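Local coordinates for protein potential RNA-dependent RNA polymerase (Human picobirnavirus, PDB 5I62) that catalyses template-directed synthesis of RNA from ribonucleoside triphosphates, probably serving both transcription and genome replication of a double-stranded RNA virus, at residues A[232-237]-A[355-360]; A[242-247]-A[396-401]; A[368-373]-A[389-394]; A[405-410]-A[414-419]. One frame throughout, in Å; residues are numbered along the deposited sequence.

Interaction 1: residues A[232-237]-A[355-360]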
# COMPACT_ATOMS: atom_id res chain seq x y z
N PRO A 232 11.18 -3.74 -8.39
CA PRO A 232 11.04 -2.51 -9.18
C PRO A 232 9.98 -1.55 -8.65
O PRO A 232 10.16 -0.34 -8.77
CB PRO A 232 10.66 -3.04 -10.58
CG PRO A 232 11.29 -4.43 -10.64
CD PRO A 232 11.12 -4.97 -9.21
N ALA A 233 8.88 -2.06 -8.06
CA ALA A 233 7.84 -1.17 -7.54
C ALA A 233 8.34 -0.30 -6.39
O ALA A 233 7.72 0.73 -6.10
CB ALA A 233 6.63 -1.98 -7.10
N TRP A 234 9.42 -0.69 -5.72
CA TRP A 234 10.06 0.17 -4.73
C TRP A 234 10.89 1.26 -5.37
O TRP A 234 11.31 2.19 -4.67
CB TRP A 234 10.97 -0.64 -3.79
CG TRP A 234 10.24 -1.52 -2.83
CD1 TRP A 234 8.89 -1.55 -2.61
CD2 TRP A 234 10.82 -2.49 -1.95
NE1 TRP A 234 8.60 -2.49 -1.64
CE2 TRP A 234 9.76 -3.08 -1.22
CE3 TRP A 234 12.12 -2.91 -1.71
CZ2 TRP A 234 9.97 -4.08 -0.27
CZ3 TRP A 234 12.33 -3.90 -0.77
CH2 TRP A 234 11.26 -4.48 -0.07
N VAL A 235 11.16 1.18 -6.67
CA VAL A 235 11.99 2.19 -7.31
C VAL A 235 11.10 3.19 -8.03
O VAL A 235 11.12 4.38 -7.72
CB VAL A 235 13.00 1.55 -8.28
CG1 VAL A 235 13.87 2.63 -8.95
CG2 VAL A 235 13.89 0.55 -7.54
N SER A 236 10.30 2.72 -8.99
CA SER A 236 9.47 3.62 -9.78
C SER A 236 8.56 2.81 -10.68
O SER A 236 8.80 1.63 -10.93
CB SER A 236 10.34 4.55 -10.64
OG SER A 236 10.92 3.81 -11.69
N MET A 237 7.53 3.48 -11.21
CA MET A 237 6.66 2.83 -12.18
C MET A 237 7.40 2.56 -13.48
O MET A 237 7.05 1.63 -14.23
CB MET A 237 5.42 3.67 -12.42
CG MET A 237 4.53 3.82 -11.18
SD MET A 237 3.72 2.27 -10.71
CE MET A 237 4.78 1.68 -9.39
N GLN A 355 7.12 -10.27 -11.05
CA GLN A 355 7.20 -9.21 -10.05
C GLN A 355 6.15 -9.41 -8.97
O GLN A 355 5.09 -10.01 -9.22
CB GLN A 355 6.97 -7.82 -10.68
CG GLN A 355 7.96 -7.40 -11.72
CD GLN A 355 7.68 -5.99 -12.20
OE1 GLN A 355 7.32 -5.78 -13.36
NE2 GLN A 355 7.82 -5.03 -11.30
N CYS A 356 6.43 -8.89 -7.78
CA CYS A 356 5.42 -8.83 -6.74
C CYS A 356 5.68 -7.65 -5.82
O CYS A 356 6.81 -7.18 -5.67
CB CYS A 356 5.34 -10.13 -5.92
SG CYS A 356 6.91 -10.70 -5.24
N LEU A 357 4.61 -7.19 -5.18
CA LEU A 357 4.70 -6.09 -4.23
C LEU A 357 3.53 -6.26 -3.28
O LEU A 357 2.38 -6.20 -3.71
CB LEU A 357 4.63 -4.73 -4.93
CG LEU A 357 4.55 -3.56 -3.94
CD1 LEU A 357 5.92 -3.31 -3.33
CD2 LEU A 357 4.00 -2.31 -4.61
N GLY A 358 3.83 -6.51 -2.01
CA GLY A 358 2.76 -6.76 -1.06
C GLY A 358 1.89 -7.90 -1.54
O GLY A 358 2.39 -8.99 -1.85
N ASP A 359 0.59 -7.65 -1.67
CA ASP A 359 -0.36 -8.67 -2.10
C ASP A 359 -0.56 -8.69 -3.62
O ASP A 359 -1.45 -9.41 -4.09
CB ASP A 359 -1.71 -8.49 -1.39
CG ASP A 359 -2.49 -7.26 -1.86
OD1 ASP A 359 -1.92 -6.38 -2.54
OD2 ASP A 359 -3.70 -7.17 -1.54
N ASP A 360 0.24 -7.95 -4.38
CA ASP A 360 0.07 -7.83 -5.82
C ASP A 360 1.18 -8.58 -6.54
O ASP A 360 2.35 -8.42 -6.18
CB ASP A 360 0.07 -6.37 -6.26
CG ASP A 360 -0.99 -6.08 -7.28
OD1 ASP A 360 -0.88 -6.56 -8.44
OD2 ASP A 360 -1.95 -5.38 -6.90

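Interaction 2: residues A[242-247]-A[396-401]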
# COMPACT_ATOMS: atom_id res chain seq x y z
N ARG A 242 9.78 -1.52 -17.16
CA ARG A 242 10.89 -2.18 -17.80
C ARG A 242 10.88 -3.67 -17.53
O ARG A 242 11.16 -4.47 -18.43
CB ARG A 242 12.22 -1.59 -17.38
CG ARG A 242 12.49 -0.27 -18.07
CD ARG A 242 13.92 0.12 -17.94
NE ARG A 242 14.50 -0.54 -16.77
CZ ARG A 242 14.71 0.09 -15.62
NH1 ARG A 242 14.37 1.38 -15.48
NH2 ARG A 242 15.23 -0.58 -14.59
N ARG A 243 10.56 -4.08 -16.30
CA ARG A 243 10.54 -5.51 -16.01
C ARG A 243 9.34 -6.20 -16.65
O ARG A 243 9.45 -7.34 -17.10
CB ARG A 243 10.58 -5.76 -14.51
CG ARG A 243 10.83 -7.23 -14.19
CD ARG A 243 11.64 -7.43 -12.93
NE ARG A 243 12.93 -6.74 -12.96
CZ ARG A 243 13.73 -6.63 -11.90
NH1 ARG A 243 13.36 -7.16 -10.74
NH2 ARG A 243 14.88 -5.97 -11.99
N ILE A 244 8.17 -5.53 -16.68
CA ILE A 244 7.03 -6.07 -17.43
C ILE A 244 7.45 -6.38 -18.87
O ILE A 244 7.14 -7.45 -19.42
CB ILE A 244 5.84 -5.09 -17.43
CG1 ILE A 244 5.28 -4.85 -16.02
CG2 ILE A 244 4.74 -5.60 -18.38
CD1 ILE A 244 4.68 -6.07 -15.39
N THR A 245 8.14 -5.43 -19.50
CA THR A 245 8.62 -5.60 -20.87
C THR A 245 9.50 -6.84 -20.99
O THR A 245 9.32 -7.66 -21.90
CB THR A 245 9.38 -4.35 -21.32
OG1 THR A 245 8.61 -3.16 -21.08
CG2 THR A 245 9.71 -4.43 -22.82
N LYS A 246 10.46 -7.00 -20.08
CA LYS A 246 11.36 -8.15 -20.12
C LYS A 246 10.60 -9.46 -19.92
O LYS A 246 10.94 -10.48 -20.53
CB LYS A 246 12.47 -8.00 -19.08
CG LYS A 246 13.46 -6.88 -19.41
CD LYS A 246 13.94 -7.06 -20.86
CE LYS A 246 14.54 -5.79 -21.45
NZ LYS A 246 15.85 -5.42 -20.83
N MET A 247 9.56 -9.43 -19.08
CA MET A 247 8.74 -10.62 -18.86
C MET A 247 8.06 -11.06 -20.15
O MET A 247 8.04 -12.25 -20.49
CB MET A 247 7.72 -10.33 -17.75
CG MET A 247 6.84 -11.53 -17.39
SD MET A 247 5.44 -11.03 -16.34
CE MET A 247 4.51 -10.07 -17.54
N CYS A 396 -1.43 -7.71 -19.26
CA CYS A 396 -1.49 -7.99 -17.83
C CYS A 396 -1.91 -6.72 -17.10
O CYS A 396 -1.88 -5.63 -17.66
CB CYS A 396 -0.14 -8.51 -17.30
SG CYS A 396 1.21 -7.31 -17.46
N THR A 397 -2.32 -6.90 -15.86
CA THR A 397 -2.58 -5.78 -14.97
C THR A 397 -1.74 -5.98 -13.73
O THR A 397 -1.65 -7.10 -13.22
CB THR A 397 -4.07 -5.65 -14.62
OG1 THR A 397 -4.51 -6.88 -14.03
CG2 THR A 397 -4.90 -5.38 -15.86
N TYR A 398 -1.12 -4.91 -13.26
CA TYR A 398 -0.24 -4.96 -12.11
C TYR A 398 -0.25 -3.57 -11.51
O TYR A 398 -0.06 -2.60 -12.23
CB TYR A 398 1.19 -5.38 -12.52
CG TYR A 398 2.17 -5.47 -11.38
CD1 TYR A 398 1.90 -6.24 -10.25
CD2 TYR A 398 3.39 -4.78 -11.43
CE1 TYR A 398 2.81 -6.33 -9.21
CE2 TYR A 398 4.31 -4.87 -10.39
CZ TYR A 398 4.01 -5.64 -9.28
OH TYR A 398 4.92 -5.74 -8.24
N LEU A 399 -0.52 -3.49 -10.20
CA LEU A 399 -0.60 -2.22 -9.46
C LEU A 399 -1.63 -1.29 -10.09
O LEU A 399 -1.43 -0.08 -10.17
CB LEU A 399 0.76 -1.54 -9.37
CG LEU A 399 1.88 -2.39 -8.77
CD1 LEU A 399 3.19 -1.59 -8.69
CD2 LEU A 399 1.49 -2.94 -7.39
N ARG A 400 -2.74 -1.87 -10.55
CA ARG A 400 -3.84 -1.15 -11.20
C ARG A 400 -3.40 -0.40 -12.46
O ARG A 400 -4.01 0.61 -12.84
CB ARG A 400 -4.54 -0.21 -10.22
CG ARG A 400 -5.33 -0.95 -9.14
CD ARG A 400 -6.10 0.02 -8.26
NE ARG A 400 -6.21 -0.42 -6.86
CZ ARG A 400 -7.01 -1.41 -6.45
NH1 ARG A 400 -7.77 -2.06 -7.32
NH2 ARG A 400 -7.04 -1.74 -5.17
N ARG A 401 -2.37 -0.90 -13.14
CA ARG A 401 -1.99 -0.42 -14.46
C ARG A 401 -2.07 -1.56 -15.47
O ARG A 401 -1.67 -2.69 -15.17
CB ARG A 401 -0.57 0.14 -14.50
CG ARG A 401 -0.43 1.59 -14.10
CD ARG A 401 -0.24 1.67 -12.64
NE ARG A 401 0.08 3.02 -12.17
CZ ARG A 401 -0.05 3.37 -10.90
NH1 ARG A 401 -0.51 2.48 -10.03
NH2 ARG A 401 0.27 4.60 -10.50

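Interaction 3: residues A[368-373]-A[389-394]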
# COMPACT_ATOMS: atom_id res chain seq x y z
N ILE A 368 2.52 -22.56 -16.61
CA ILE A 368 1.77 -21.94 -15.52
C ILE A 368 0.28 -21.85 -15.86
O ILE A 368 -0.10 -21.60 -17.01
CB ILE A 368 2.34 -20.54 -15.20
CG1 ILE A 368 1.62 -19.91 -14.00
CG2 ILE A 368 2.21 -19.60 -16.40
CD1 ILE A 368 2.28 -18.60 -13.60
N SER A 369 -0.56 -22.05 -14.85
CA SER A 369 -1.98 -21.75 -14.94
C SER A 369 -2.41 -21.02 -13.66
O SER A 369 -1.75 -21.11 -12.63
CB SER A 369 -2.82 -23.01 -15.17
OG SER A 369 -2.89 -23.82 -14.01
N ALA A 370 -3.51 -20.28 -13.75
CA ALA A 370 -3.98 -19.54 -12.58
C ALA A 370 -4.41 -20.50 -11.47
O ALA A 370 -4.18 -20.23 -10.28
CB ALA A 370 -5.13 -18.61 -12.95
N GLU A 371 -5.02 -21.62 -11.83
CA GLU A 371 -5.49 -22.51 -10.77
C GLU A 371 -4.32 -23.27 -10.14
O GLU A 371 -4.37 -23.60 -8.95
CB GLU A 371 -6.56 -23.45 -11.32
CG GLU A 371 -6.01 -24.39 -12.36
CD GLU A 371 -5.95 -23.79 -13.77
OE1 GLU A 371 -6.31 -22.58 -13.94
OE2 GLU A 371 -5.52 -24.49 -14.73
N ASP A 372 -3.26 -23.55 -10.91
CA ASP A 372 -2.06 -24.11 -10.29
C ASP A 372 -1.43 -23.12 -9.31
O ASP A 372 -1.02 -23.51 -8.21
CB ASP A 372 -1.02 -24.50 -11.34
CG ASP A 372 -1.38 -25.77 -12.08
OD1 ASP A 372 -2.36 -26.45 -11.69
OD2 ASP A 372 -0.67 -26.10 -13.05
N VAL A 373 -1.28 -21.87 -9.72
CA VAL A 373 -0.72 -20.86 -8.82
C VAL A 373 -1.59 -20.76 -7.58
O VAL A 373 -1.09 -20.75 -6.44
CB VAL A 373 -0.60 -19.50 -9.54
CG1 VAL A 373 -0.28 -18.38 -8.55
CG2 VAL A 373 0.47 -19.55 -10.62
N GLN A 389 -8.33 -13.82 -10.26
CA GLN A 389 -7.07 -13.96 -10.96
C GLN A 389 -7.31 -13.55 -12.41
O GLN A 389 -8.43 -13.64 -12.92
CB GLN A 389 -6.56 -15.40 -10.87
CG GLN A 389 -6.70 -16.04 -9.48
CD GLN A 389 -6.07 -15.23 -8.35
OE1 GLN A 389 -4.88 -14.91 -8.39
NE2 GLN A 389 -6.86 -14.94 -7.32
N TYR A 390 -6.26 -13.08 -13.07
CA TYR A 390 -6.36 -12.68 -14.46
C TYR A 390 -5.23 -13.32 -15.25
O TYR A 390 -4.09 -13.39 -14.78
CB TYR A 390 -6.33 -11.15 -14.63
CG TYR A 390 -6.38 -10.72 -16.09
CD1 TYR A 390 -7.58 -10.73 -16.80
CD2 TYR A 390 -5.23 -10.36 -16.76
CE1 TYR A 390 -7.63 -10.36 -18.14
CE2 TYR A 390 -5.26 -9.98 -18.09
CZ TYR A 390 -6.46 -9.98 -18.78
OH TYR A 390 -6.48 -9.60 -20.11
N VAL A 391 -5.55 -13.77 -16.46
CA VAL A 391 -4.65 -14.57 -17.29
C VAL A 391 -4.72 -14.05 -18.73
O VAL A 391 -5.81 -13.78 -19.24
CB VAL A 391 -5.04 -16.06 -17.20
CG1 VAL A 391 -4.39 -16.84 -18.25
CG2 VAL A 391 -4.67 -16.64 -15.85
N SER A 392 -3.57 -13.92 -19.37
CA SER A 392 -3.51 -13.52 -20.77
C SER A 392 -2.12 -13.85 -21.31
O SER A 392 -1.15 -13.88 -20.55
CB SER A 392 -3.82 -12.02 -20.93
OG SER A 392 -3.54 -11.51 -22.23
N LYS A 393 -2.03 -14.10 -22.62
CA LYS A 393 -0.72 -14.21 -23.26
C LYS A 393 -0.16 -12.88 -23.72
O LYS A 393 1.05 -12.79 -23.95
CB LYS A 393 -0.76 -15.16 -24.46
CG LYS A 393 -1.12 -16.59 -24.11
CD LYS A 393 -0.97 -17.52 -25.31
CE LYS A 393 -1.56 -18.88 -24.98
NZ LYS A 393 -1.42 -19.85 -26.10
N GLN A 394 -1.00 -11.85 -23.89
CA GLN A 394 -0.56 -10.59 -24.50
C GLN A 394 -0.66 -9.38 -23.59
O GLN A 394 -0.09 -8.33 -23.93
CB GLN A 394 -1.35 -10.28 -25.78
CG GLN A 394 -1.44 -11.40 -26.82
CD GLN A 394 -2.54 -12.40 -26.50
OE1 GLN A 394 -3.37 -12.18 -25.60
NE2 GLN A 394 -2.57 -13.50 -27.26

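Interaction 4: residues A[405-410]-A[414-419]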
# COMPACT_ATOMS: atom_id res chain seq x y z
N THR A 405 1.73 -6.26 -24.67
CA THR A 405 2.98 -6.51 -25.38
C THR A 405 3.08 -5.67 -26.66
O THR A 405 4.18 -5.31 -27.08
CB THR A 405 3.14 -8.01 -25.69
OG1 THR A 405 4.47 -8.26 -26.15
CG2 THR A 405 2.11 -8.50 -26.74
N ASP A 406 1.93 -5.30 -27.26
CA ASP A 406 1.92 -4.46 -28.45
C ASP A 406 1.84 -2.96 -28.14
O ASP A 406 1.82 -2.16 -29.08
CB ASP A 406 0.76 -4.85 -29.37
CG ASP A 406 0.87 -6.28 -29.86
OD1 ASP A 406 2.02 -6.75 -30.05
OD2 ASP A 406 -0.17 -6.94 -30.06
N TYR A 407 1.77 -2.57 -26.88
CA TYR A 407 1.64 -1.17 -26.49
C TYR A 407 2.95 -0.73 -25.85
O TYR A 407 3.12 -0.80 -24.63
CB TYR A 407 0.47 -0.96 -25.53
CG TYR A 407 0.13 0.50 -25.33
CD1 TYR A 407 0.77 1.25 -24.35
CD2 TYR A 407 -0.83 1.12 -26.11
CE1 TYR A 407 0.46 2.61 -24.17
CE2 TYR A 407 -1.15 2.46 -25.94
CZ TYR A 407 -0.50 3.20 -24.97
OH TYR A 407 -0.82 4.52 -24.80
N ARG A 408 3.88 -0.28 -26.68
CA ARG A 408 5.21 0.07 -26.22
C ARG A 408 5.54 1.49 -26.64
O ARG A 408 5.20 1.91 -27.74
CB ARG A 408 6.28 -0.91 -26.76
CG ARG A 408 5.90 -2.38 -26.60
CD ARG A 408 7.12 -3.31 -26.62
NE ARG A 408 6.72 -4.70 -26.38
CZ ARG A 408 7.56 -5.68 -26.06
NH1 ARG A 408 8.86 -5.43 -25.96
NH2 ARG A 408 7.10 -6.91 -25.85
N VAL A 409 6.18 2.22 -25.72
CA VAL A 409 6.65 3.58 -25.92
C VAL A 409 8.16 3.57 -25.69
O VAL A 409 8.62 3.19 -24.61
CB VAL A 409 5.97 4.57 -24.96
CG1 VAL A 409 6.53 6.00 -25.12
CG2 VAL A 409 4.46 4.56 -25.16
N ASP A 410 8.92 3.96 -26.72
CA ASP A 410 10.38 3.81 -26.72
C ASP A 410 10.79 2.41 -26.27
O ASP A 410 11.72 2.23 -25.49
CB ASP A 410 11.07 4.88 -25.88
CG ASP A 410 10.93 6.27 -26.48
OD1 ASP A 410 10.70 6.38 -27.70
OD2 ASP A 410 11.07 7.27 -25.73
N VAL A 414 4.70 0.34 -21.26
CA VAL A 414 4.37 1.31 -20.21
C VAL A 414 3.01 1.00 -19.58
O VAL A 414 2.10 0.47 -20.22
CB VAL A 414 4.40 2.74 -20.77
CG1 VAL A 414 5.81 3.13 -21.18
CG2 VAL A 414 3.45 2.87 -21.96
N GLY A 415 2.87 1.37 -18.30
CA GLY A 415 1.65 1.06 -17.57
C GLY A 415 0.59 2.13 -17.78
O GLY A 415 0.84 3.32 -17.61
N VAL A 416 -0.61 1.70 -18.14
CA VAL A 416 -1.72 2.60 -18.41
C VAL A 416 -2.64 2.59 -17.20
O VAL A 416 -3.20 1.55 -16.84
CB VAL A 416 -2.47 2.21 -19.70
CG1 VAL A 416 -3.66 3.17 -19.91
CG2 VAL A 416 -1.52 2.22 -20.90
N TYR A 417 -2.81 3.75 -16.59
CA TYR A 417 -3.74 3.91 -15.49
C TYR A 417 -5.13 4.19 -16.04
O TYR A 417 -5.28 4.80 -17.10
CB TYR A 417 -3.26 5.03 -14.58
CG TYR A 417 -3.91 5.11 -13.22
CD1 TYR A 417 -3.38 4.42 -12.14
CD2 TYR A 417 -5.02 5.91 -13.01
CE1 TYR A 417 -3.96 4.51 -10.87
CE2 TYR A 417 -5.60 6.02 -11.76
CZ TYR A 417 -5.07 5.32 -10.69
OH TYR A 417 -5.67 5.42 -9.47
N SER A 418 -6.15 3.71 -15.34
CA SER A 418 -7.52 3.91 -15.79
C SER A 418 -7.92 5.38 -15.69
O SER A 418 -7.88 5.96 -14.60
CB SER A 418 -8.48 3.06 -14.96
OG SER A 418 -9.82 3.44 -15.20
N THR A 419 -8.34 5.98 -16.80
CA THR A 419 -8.91 7.32 -16.72
C THR A 419 -10.21 7.32 -15.93
O THR A 419 -10.54 8.32 -15.27
CB THR A 419 -9.16 7.90 -18.12
OG1 THR A 419 -10.03 7.03 -18.87
CG2 THR A 419 -7.84 8.08 -18.86
O HOH W 1 2.13 -1.66 -22.23

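Interaction 1: residues A[232-237]-A[355-360]
Leu357 ends the first strand of the palm hairpin that carries the Gly-Asp-Asp signature of polymerase motif C, and here it packs on Ala233 and Trp234 of the connection leading into helix 237-250. Its two methyl groups divide the work. CD2 lies against Ala233 CB at 3.6 Å, a small methyl that lets the two backbones come close. CD1 reaches the pyrrole side of the indole obliquely, 3.3 Å from Trp234 NE1. A first torsion of 174° swings the leucine branch away from its own backbone N, toward Ala233 and the indole. Trp234 NE1 spends its proton on Asn328 OD1, which helps hold the ring's rotation. Two residues before Leu357, the extended side chain of Gln355 lies obliquely across the Pro232 ring. The hairpin closes as a type II' turn, with Asp360 N to Leu357 O at 2.8 Å; Gly358 suits its second position because phi is positive there. In this fold that turn characteristically brings the two aspartates to the catalytic centre. Helix 327-345 lines one flank of the strand through Cys356, helix 237-250 meets Gln355, and Tyr398 of strand 395-398 touches Leu357.

Interaction 2: residues A[242-247]-A[396-401]
Ile244 is the first residue of segment 242-247 to meet the hairpin of strands 395-398 and 401-404, which probably corresponds to polymerase motif E. With CG1 beside the backbone N (chi1 -63°), the beta-branched side chain splits its two arms: CG2 lies 4.0 Å from Cys396 SG, while CD1 reaches Tyr398 CD2 at 4.4 Å, meeting the ring obliquely. One turn further, Met247 brings its flexible thioether to the same strand, its CE 4.3 Å from Cys396 SG. The i, i+3 spacing puts both residues on one face of the helix, and strand alternation presents Cys396 and Tyr398 to it while Thr397 points away. The short helix and strand segments run roughly antiparallel, at 150°, with axes 11.3 Å apart, a separation that medium-sized side chains bridge. Beyond Tyr398 the chain reverses in a type I' turn, in which Leu399 and Arg400 both take positive phi. Leu399 CG settles over the centre of the Tyr398 ring, 3.7 Å above its plane. Arg401 NH1 secures the turn with a 2.7 Å bond to Leu399 O, in the guanidinium plane, the nitrogen lying almost straight out from the carbonyl. Across the helix-strand interface itself there is no hydrogen bond: methyls, sulfur and aromatic carbon meet at ordinary van der Waals spacing, so the buried contact rests on shape and hydrophobicity, with the Cys396 sulfur serving as an apolar surface.

Interaction 3: residues A[368-373]-A[389-394]
Ser369 OG, one residue ahead of the Ala370 that touches strand 390-392, is engaged by two groups: it accepts from Asp372 N at 3.1 Å, the N-H pointing at it with an angle of 155°, and it makes a weak bond of 2.8 Å to Glu371 OE2. This is an N-cap, and it starts helix 370-378, the helix that probably belongs to motif D of the polymerase palm. Serine suits the place because its short side chain can turn back to an amide of the first turn, where no preceding carbonyl is available. The regular bonding then begins with Val373 N to Ser369 O. Acidic residues in this first turn, Glu371 and Asp372, would be expected to interact favourably with the helix N-terminus.

The contact with the strand is small and apolar. Ala370, whose lone methyl allows close approach, sets CB 4.1 Å from Gln389 CB and also against Val391. Gln389 does not use its amide here: the chain bends at chi2 (-54°) and sends the polar end to Asp261 N and Asn385 O, leaving CB for the helix. Since strand 390-392 pairs with strand 257-261 at one margin of the four-stranded palm sheet, the contact lays the start of the helix over that margin. At the end of the strand, Ser392 OG accepts from Gln394 N at 3.1 Å, forming an ST turn. Of the two valine branches of Val391, it is CG2, beside the backbone N, that comes 3.5 Å from Ala370 CB.

Interaction 4: residues A[405-410]-A[414-419]
The ring of Tyr407 meets Val414 at its edge: Val414 CG2 lies near the ring plane, 3.7 Å from Tyr407 CE1. Val416 CG2 comes to the same ring atom, Tyr407 CE1, at 3.8 Å but obliquely. Trp62 adds an edge-to-face ring contact, and Tyr407 OH hydrogen-bonds Tyr456 O, so a residue with both an aromatic flank and a polar end fits here. The other flat group, the guanidinium of Arg408, grips Thr405 side-on: NE bonds to Thr405 O at 2.7 Å and NH2 to Thr405 OG1 at 3.0 Å, both nearly in its plane, while NH1 forms a salt bridge with Asp249. Val409 completes the apolar group, its CG2 3.8 Å from Val414 CG2. That Val414 methyl sits between its own backbone N and carbonyl carbon, where it can face tyrosine and valine together. A water lies within bonding distance of both backbones, 2.7 Å from Tyr407 O and 2.9 Å from Val414 O. With no direct hydrogen bond between the segments, mainly apolar side chains pack one side of an irregular loop against the other, in the connection between neighbouring antiparallel strands 401-404 and 416-417 of a three-stranded sheet.

Tyr398 joins interaction 2 to interaction 1: while its ring meets helix 237-250, its OH lies 3.2 Å from Cys356 C, so the motif C strand and the probable motif E hairpin pack together, with contact centres about 10 Å apart. Interaction 4 adjoins interaction 2, centres about 9 Å apart, through Arg401 against Gly415 and Val416 and through Thr245 against Arg408. Interaction 3 is nested in the loop closed by interaction 2; its Gln394 O probably hydrogen-bonds Thr405 N of interaction 4 at 2.9 Å. Interactions 1 and 3 reach opposite margins of the palm sheet, centres about 19 Å apart, and interaction 1 is the one that includes the presumed catalytic turn.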